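Local coordinates for protein DNA polymerase III beta subunit (Streptococcus pyogenes, PDB 2AVT) that probably encircles DNA as a ring-shaped dimer, a sliding clamp that tethers the replicative polymerase to its template, at residues T268-R272 and L338-S343; D324-S328 and F350-V354. All blocks are in the same frame, centred on the assembly; numbering follows the deposited sequence.

Contact 1: residues T268-R272 and L338-S343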
ATOM      1  N   THR A 268       2.101 -13.196  25.788  1.00 44.00           N
ATOM      2  CA  THR A 268       2.326 -11.950  25.062  1.00 43.48           C
ATOM      3  C   THR A 268       1.304 -11.639  23.964  1.00 44.19           C
ATOM      4  O   THR A 268       0.720 -10.551  23.940  1.00 42.06           O
ATOM      5  CB  THR A 268       3.733 -11.932  24.444  1.00 41.85           C
ATOM      6  OG1 THR A 268       4.706 -12.079  25.481  1.00 41.28           O
ATOM      7  CG2 THR A 268       3.981 -10.627  23.712  1.00 38.88           C
ATOM      8  N   GLN A 269       1.080 -12.601  23.074  1.00 45.04           N
ATOM      9  CA  GLN A 269       0.161 -12.423  21.955  1.00 46.55           C
ATOM     10  C   GLN A 269      -1.319 -12.277  22.307  1.00 46.94           C
ATOM     11  O   GLN A 269      -1.989 -11.384  21.789  1.00 46.76           O
ATOM     12  CB  GLN A 269       0.326 -13.571  20.958  1.00 48.78           C
ATOM     13  CG  GLN A 269      -0.451 -13.370  19.659  1.00 51.30           C
ATOM     14  CD  GLN A 269      -0.208 -14.475  18.646  1.00 52.23           C
ATOM     15  OE1 GLN A 269      -0.663 -15.606  18.815  1.00 53.86           O
ATOM     16  NE2 GLN A 269       0.524 -14.149  17.586  1.00 54.17           N
ATOM     17  N   SER A 270      -1.835 -13.147  23.171  1.00 46.82           N
ATOM     18  CA  SER A 270      -3.244 -13.076  23.541  1.00 46.74           C
ATOM     19  C   SER A 270      -3.576 -11.752  24.219  1.00 46.79           C
ATOM     20  O   SER A 270      -4.657 -11.202  24.011  1.00 47.56           O
ATOM     21  CB  SER A 270      -3.630 -14.246  24.458  1.00 48.25           C
ATOM     22  OG  SER A 270      -3.048 -14.124  25.743  1.00 50.61           O
ATOM     23  N   LEU A 271      -2.649 -11.237  25.020  1.00 45.67           N
ATOM     24  CA  LEU A 271      -2.872  -9.966  25.706  1.00 44.67           C
ATOM     25  C   LEU A 271      -2.880  -8.812  24.707  1.00 44.23           C
ATOM     26  O   LEU A 271      -3.628  -7.836  24.863  1.00 41.89           O
ATOM     27  CB  LEU A 271      -1.789  -9.719  26.759  1.00 43.42           C
ATOM     28  CG  LEU A 271      -1.961  -8.397  27.517  1.00 44.43           C
ATOM     29  CD1 LEU A 271      -3.355  -8.357  28.142  1.00 43.61           C
ATOM     30  CD2 LEU A 271      -0.886  -8.254  28.591  1.00 45.03           C
ATOM     31  N   ARG A 272      -2.039  -8.923  23.683  1.00 43.96           N
ATOM     32  CA  ARG A 272      -1.966  -7.892  22.655  1.00 44.22           C
ATOM     33  C   ARG A 272      -3.288  -7.864  21.898  1.00 43.51           C
ATOM     34  O   ARG A 272      -3.833  -6.792  21.637  1.00 43.44           O
ATOM     35  CB  ARG A 272      -0.808  -8.172  21.688  1.00 45.42           C
ATOM     36  CG  ARG A 272      -0.626  -7.107  20.600  1.00 45.69           C
ATOM     37  CD  ARG A 272       0.717  -7.247  19.885  1.00 46.46           C
ATOM     38  NE  ARG A 272       0.876  -8.556  19.253  1.00 49.30           N
ATOM     39  CZ  ARG A 272       0.178  -8.968  18.200  1.00 51.54           C
ATOM     40  NH1 ARG A 272      -0.734  -8.176  17.645  1.00 52.41           N
ATOM     41  NH2 ARG A 272       0.390 -10.180  17.700  1.00 53.46           N
ATOM     42  N   LEU A 338       3.895  -4.613  23.828  1.00 34.00           N
ATOM     43  CA  LEU A 338       3.767  -6.047  23.609  1.00 35.69           C
ATOM     44  C   LEU A 338       4.315  -6.456  22.238  1.00 36.93           C
ATOM     45  O   LEU A 338       4.881  -7.537  22.076  1.00 35.99           O
ATOM     46  CB  LEU A 338       2.298  -6.461  23.753  1.00 35.65           C
ATOM     47  CG  LEU A 338       1.715  -6.191  25.153  1.00 37.79           C
ATOM     48  CD1 LEU A 338       0.212  -6.445  25.174  1.00 34.13           C
ATOM     49  CD2 LEU A 338       2.425  -7.082  26.173  1.00 36.60           C
ATOM     50  N   LYS A 339       4.160  -5.581  21.251  1.00 37.47           N
ATOM     51  CA  LYS A 339       4.649  -5.881  19.916  1.00 38.62           C
ATOM     52  C   LYS A 339       6.167  -6.007  19.969  1.00 37.48           C
ATOM     53  O   LYS A 339       6.760  -6.803  19.240  1.00 36.66           O
ATOM     54  CB  LYS A 339       4.230  -4.769  18.942  1.00 41.35           C
ATOM     55  CG  LYS A 339       4.525  -5.074  17.480  1.00 46.11           C
ATOM     56  CD  LYS A 339       3.864  -4.059  16.552  1.00 48.29           C
ATOM     57  CE  LYS A 339       4.132  -4.387  15.090  1.00 51.51           C
ATOM     58  NZ  LYS A 339       3.405  -3.460  14.166  1.00 52.77           N
ATOM     59  N   ALA A 340       6.790  -5.233  20.857  1.00 35.51           N
ATOM     60  CA  ALA A 340       8.243  -5.249  21.017  1.00 34.83           C
ATOM     61  C   ALA A 340       8.795  -6.448  21.802  1.00 34.71           C
ATOM     62  O   ALA A 340      10.007  -6.622  21.892  1.00 34.34           O
ATOM     63  CB  ALA A 340       8.694  -3.966  21.676  1.00 35.93           C
ATOM     64  N   ILE A 341       7.919  -7.269  22.366  1.00 34.30           N
ATOM     65  CA  ILE A 341       8.357  -8.432  23.139  1.00 33.96           C
ATOM     66  C   ILE A 341       8.290  -9.705  22.303  1.00 33.70           C
ATOM     67  O   ILE A 341       7.214 -10.135  21.903  1.00 33.57           O
ATOM     68  CB  ILE A 341       7.491  -8.602  24.408  1.00 33.16           C
ATOM     69  CG1 ILE A 341       7.690  -7.396  25.332  1.00 32.35           C
ATOM     70  CG2 ILE A 341       7.875  -9.873  25.142  1.00 32.96           C
ATOM     71  CD1 ILE A 341       6.707  -7.355  26.510  1.00 32.98           C
ATOM     72  N   LYS A 342       9.444 -10.304  22.034  1.00 36.27           N
ATOM     73  CA  LYS A 342       9.496 -11.520  21.232  1.00 39.33           C
ATOM     74  C   LYS A 342       9.149 -12.781  22.012  1.00 40.55           C
ATOM     75  O   LYS A 342       8.721 -13.774  21.422  1.00 41.99           O
ATOM     76  CB  LYS A 342      10.885 -11.702  20.611  1.00 42.10           C
ATOM     77  CG  LYS A 342      11.304 -10.636  19.615  1.00 45.94           C
ATOM     78  CD  LYS A 342      12.716 -10.931  19.107  1.00 49.69           C
ATOM     79  CE  LYS A 342      13.233  -9.873  18.140  1.00 49.97           C
ATOM     80  NZ  LYS A 342      14.645 -10.166  17.738  1.00 50.86           N
ATOM     81  N   SER A 343       9.332 -12.748  23.328  1.00 40.67           N
ATOM     82  CA  SER A 343       9.054 -13.920  24.158  1.00 41.83           C
ATOM     83  C   SER A 343       7.578 -14.301  24.227  1.00 42.76           C
ATOM     84  O   SER A 343       6.692 -13.446  24.147  1.00 42.73           O
ATOM     85  CB  SER A 343       9.577 -13.707  25.577  1.00 41.19           C
ATOM     86  OG  SER A 343       8.876 -12.664  26.220  1.00 44.78           O
TER
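The hydroxyl of Thr268 donates to the backbone carbonyl of Ser343, with OG1 2.8 Å from Ser343 O. The approach is bent, 146° at the oxygen, and OG1 stands 32° out of the carbonyl plane. Chi1 of -59° swings OG1 back beside the threonine's own backbone N and turns the methyl the other way, toward the end of the 331-339 helix. There Thr268 CG2 lies 3.6 Å from Leu338 O and almost as near Ile341 O, while CG2 of Ile341 packs against Thr268 OG1. A beta-branched threonine suits this first turn of the 268-282 helix, since one branch bonds while the other packs. The hydroxyl of Ser343 turns to Thr345 and Gly362.

In the C-terminal domain of this clamp, as in the other domains of the family, two helices lie side by side against a beta-sheet. Leu338 packs between them: its CD1 sits 3.6 Å from Arg272 CA and 3.7 Å from Leu271 CG, and the two leucine side chains cross at about a right angle. Beneath, Val346 of strand 345-350 receives Thr268, Leu338 and Ile341, and Ile348 receives Leu271. From its side chain Arg272 offers the aliphatic part, CB lying 4.0 Å from Leu338 CD1 and CD approaching the backbone of Lys339, before the chain bends at chi3 and NH1 forms a salt bridge with Glu276.

Contact 2: residues D324-S328 and F350-V354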
ATOM      1  N   ASP A 324      -4.719  -7.082  44.953  1.00 55.22           N
ATOM      2  CA  ASP A 324      -5.671  -6.759  43.904  1.00 54.07           C
ATOM      3  C   ASP A 324      -5.396  -5.330  43.456  1.00 53.34           C
ATOM      4  O   ASP A 324      -4.804  -4.543  44.196  1.00 51.69           O
ATOM      5  CB  ASP A 324      -7.096  -6.875  44.444  1.00 56.49           C
ATOM      6  CG  ASP A 324      -7.478  -8.304  44.771  1.00 58.69           C
ATOM      7  OD1 ASP A 324      -6.589  -9.074  45.193  1.00 60.69           O
ATOM      8  OD2 ASP A 324      -8.667  -8.658  44.619  1.00 60.51           O
ATOM      9  N   LEU A 325      -5.827  -4.993  42.244  1.00 51.73           N
ATOM     10  CA  LEU A 325      -5.600  -3.654  41.720  1.00 50.15           C
ATOM     11  C   LEU A 325      -6.451  -3.348  40.495  1.00 47.95           C
ATOM     12  O   LEU A 325      -6.781  -4.232  39.705  1.00 47.51           O
ATOM     13  CB  LEU A 325      -4.120  -3.476  41.360  1.00 50.35           C
ATOM     14  CG  LEU A 325      -3.712  -2.111  40.799  1.00 51.05           C
ATOM     15  CD1 LEU A 325      -3.882  -1.048  41.873  1.00 51.68           C
ATOM     16  CD2 LEU A 325      -2.272  -2.154  40.327  1.00 51.51           C
ATOM     17  N   THR A 326      -6.806  -2.078  40.354  1.00 46.48           N
ATOM     18  CA  THR A 326      -7.583  -1.608  39.222  1.00 43.35           C
ATOM     19  C   THR A 326      -6.758  -0.472  38.658  1.00 42.25           C
ATOM     20  O   THR A 326      -6.443   0.474  39.376  1.00 42.09           O
ATOM     21  CB  THR A 326      -8.945  -1.054  39.652  1.00 44.86           C
ATOM     22  OG1 THR A 326      -9.744  -2.109  40.200  1.00 46.04           O
ATOM     23  CG2 THR A 326      -9.664  -0.431  38.455  1.00 44.35           C
ATOM     24  N   ILE A 327      -6.378  -0.566  37.389  1.00 39.96           N
ATOM     25  CA  ILE A 327      -5.580   0.498  36.796  1.00 38.38           C
ATOM     26  C   ILE A 327      -6.052   0.856  35.382  1.00 37.48           C
ATOM     27  O   ILE A 327      -6.547   0.007  34.638  1.00 36.27           O
ATOM     28  CB  ILE A 327      -4.066   0.124  36.808  1.00 37.54           C
ATOM     29  CG1 ILE A 327      -3.224   1.336  36.407  1.00 38.90           C
ATOM     30  CG2 ILE A 327      -3.808  -1.051  35.891  1.00 39.11           C
ATOM     31  CD1 ILE A 327      -1.742   1.186  36.701  1.00 38.87           C
ATOM     32  N   SER A 328      -5.919   2.133  35.037  1.00 38.25           N
ATOM     33  CA  SER A 328      -6.342   2.633  33.733  1.00 38.62           C
ATOM     34  C   SER A 328      -5.170   3.252  32.988  1.00 38.03           C
ATOM     35  O   SER A 328      -4.404   4.029  33.552  1.00 37.36           O
ATOM     36  CB  SER A 328      -7.447   3.684  33.905  1.00 39.15           C
ATOM     37  OG  SER A 328      -8.647   3.095  34.372  1.00 40.60           O
ATOM     38  N   PHE A 350       3.063  -4.057  38.771  1.00 45.07           N
ATOM     39  CA  PHE A 350       2.316  -2.845  39.115  1.00 45.16           C
ATOM     40  C   PHE A 350       2.552  -2.370  40.547  1.00 45.36           C
ATOM     41  O   PHE A 350       2.811  -3.166  41.451  1.00 43.43           O
ATOM     42  CB  PHE A 350       0.800  -3.055  39.000  1.00 43.84           C
ATOM     43  CG  PHE A 350       0.330  -3.582  37.675  1.00 44.64           C
ATOM     44  CD1 PHE A 350       0.308  -4.946  37.418  1.00 43.26           C
ATOM     45  CD2 PHE A 350      -0.177  -2.715  36.714  1.00 44.15           C
ATOM     46  CE1 PHE A 350      -0.217  -5.437  36.233  1.00 43.35           C
ATOM     47  CE2 PHE A 350      -0.702  -3.201  35.528  1.00 43.47           C
ATOM     48  CZ  PHE A 350      -0.724  -4.563  35.289  1.00 41.46           C
ATOM     49  N   LEU A 351       2.438  -1.059  40.734  1.00 46.60           N
ATOM     50  CA  LEU A 351       2.538  -0.443  42.048  1.00 48.21           C
ATOM     51  C   LEU A 351       1.123   0.043  42.350  1.00 48.54           C
ATOM     52  O   LEU A 351       0.217  -0.771  42.547  1.00 48.57           O
ATOM     53  CB  LEU A 351       3.506   0.740  42.049  1.00 48.75           C
ATOM     54  CG  LEU A 351       4.952   0.375  42.391  1.00 51.21           C
ATOM     55  CD1 LEU A 351       5.782   1.637  42.581  1.00 50.65           C
ATOM     56  CD2 LEU A 351       4.961  -0.453  43.670  1.00 52.17           C
ATOM     57  N   SER A 352       0.928   1.361  42.359  1.00 48.96           N
ATOM     58  CA  SER A 352      -0.389   1.940  42.639  1.00 48.60           C
ATOM     59  C   SER A 352      -1.108   2.325  41.347  1.00 48.78           C
ATOM     60  O   SER A 352      -0.501   2.388  40.277  1.00 47.95           O
ATOM     61  CB  SER A 352      -0.249   3.188  43.517  1.00 49.29           C
ATOM     62  OG  SER A 352      -0.045   4.350  42.726  1.00 49.60           O
ATOM     63  N   PRO A 353      -2.419   2.596  41.435  1.00 48.66           N
ATOM     64  CA  PRO A 353      -3.210   2.978  40.263  1.00 48.04           C
ATOM     65  C   PRO A 353      -2.630   4.170  39.505  1.00 47.51           C
ATOM     66  O   PRO A 353      -2.859   4.315  38.310  1.00 49.55           O
ATOM     67  CB  PRO A 353      -4.580   3.290  40.863  1.00 48.94           C
ATOM     68  CG  PRO A 353      -4.655   2.340  42.019  1.00 49.02           C
ATOM     69  CD  PRO A 353      -3.276   2.467  42.626  1.00 48.36           C
ATOM     70  N   VAL A 354      -1.873   5.014  40.201  1.00 46.29           N
ATOM     71  CA  VAL A 354      -1.285   6.196  39.579  1.00 45.15           C
ATOM     72  C   VAL A 354       0.233   6.107  39.392  1.00 45.37           C
ATOM     73  O   VAL A 354       0.901   7.116  39.165  1.00 46.42           O
ATOM     74  CB  VAL A 354      -1.625   7.468  40.402  1.00 45.05           C
ATOM     75  CG1 VAL A 354      -1.127   8.710  39.684  1.00 44.88           C
ATOM     76  CG2 VAL A 354      -3.125   7.563  40.615  1.00 43.46           C
TER
HETATM   77  O   HOH W   1      -5.137   4.382  37.045  1.00 37.55           O
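Two beta-sheets of the C-terminal clamp domain draw together here: strand 325-329 is an outermost strand of the four-stranded sheet, and the loop 351-354, leaving strand 345-350 of the other sheet, folds across it. Leu325 and Ile327, alternate residues of the strand, both point toward this loop, and their branched side chains suit a seam in which each branch finds a different neighbour.

Leu325 reaches in with CG opposite its backbone N (chi1 -180°) and splits its methyls between two partners. Leu325 CD2 meets Phe350 CB at 3.5 Å and lies near the carbonyl oxygen of Leu351; Leu325 CD1 presses on the proline ring, 3.5 Å from Pro353 CG, tighter than usual for two carbons. Ile327 divides its branches in a similar way. Ile327 CG2 comes obliquely to the Phe350 ring, 3.8 Å from CE2, whereas Ile327 CG1 extends to Pro353 O at 3.6 Å. The aromatic ring also meets Phe357 and touches Ile294, so a large apolar side chain fits the buried side of this seam.

Pro353 lies on the outer side, where its compact ring can rest against the strand: Pro353 CB is 3.7 Å from Thr326 O. Just before it, Ser352 shapes the loop through an ST turn, its OG accepting from Val354 N. Strand 325-329 pairs directly with strand 290-295 through Leu325 and Ile327, but its hydrogen-bonded link to the loop backbone runs through water. A water accepts from Ser328 N at 3.1 Å and donates to Pro353 O at 2.6 Å.

Overall arrangement
Both contacts belong to the C-terminal domain, their centres 21 Å apart and their nearest atoms about 8 Å apart, without touching. Their segments alternate along the chain: strand 325-329 of contact 2 runs on into helix 331-339 of contact 1, and strand 345-350 leads from the end of contact 1 to Phe350 in contact 2. Contact 1 is the buried one, joining helix 268-282 to helix 331-339 by leucine packing and to the loop after it by a direct hydroxyl-to-carbonyl bond. Contact 2, farther from the chain's centre, is partly buried; it joins a strand of one sheet to the end of a strand of the other and the loop that follows, grading from buried aromatic to exposed proline, its polar link water-mediated.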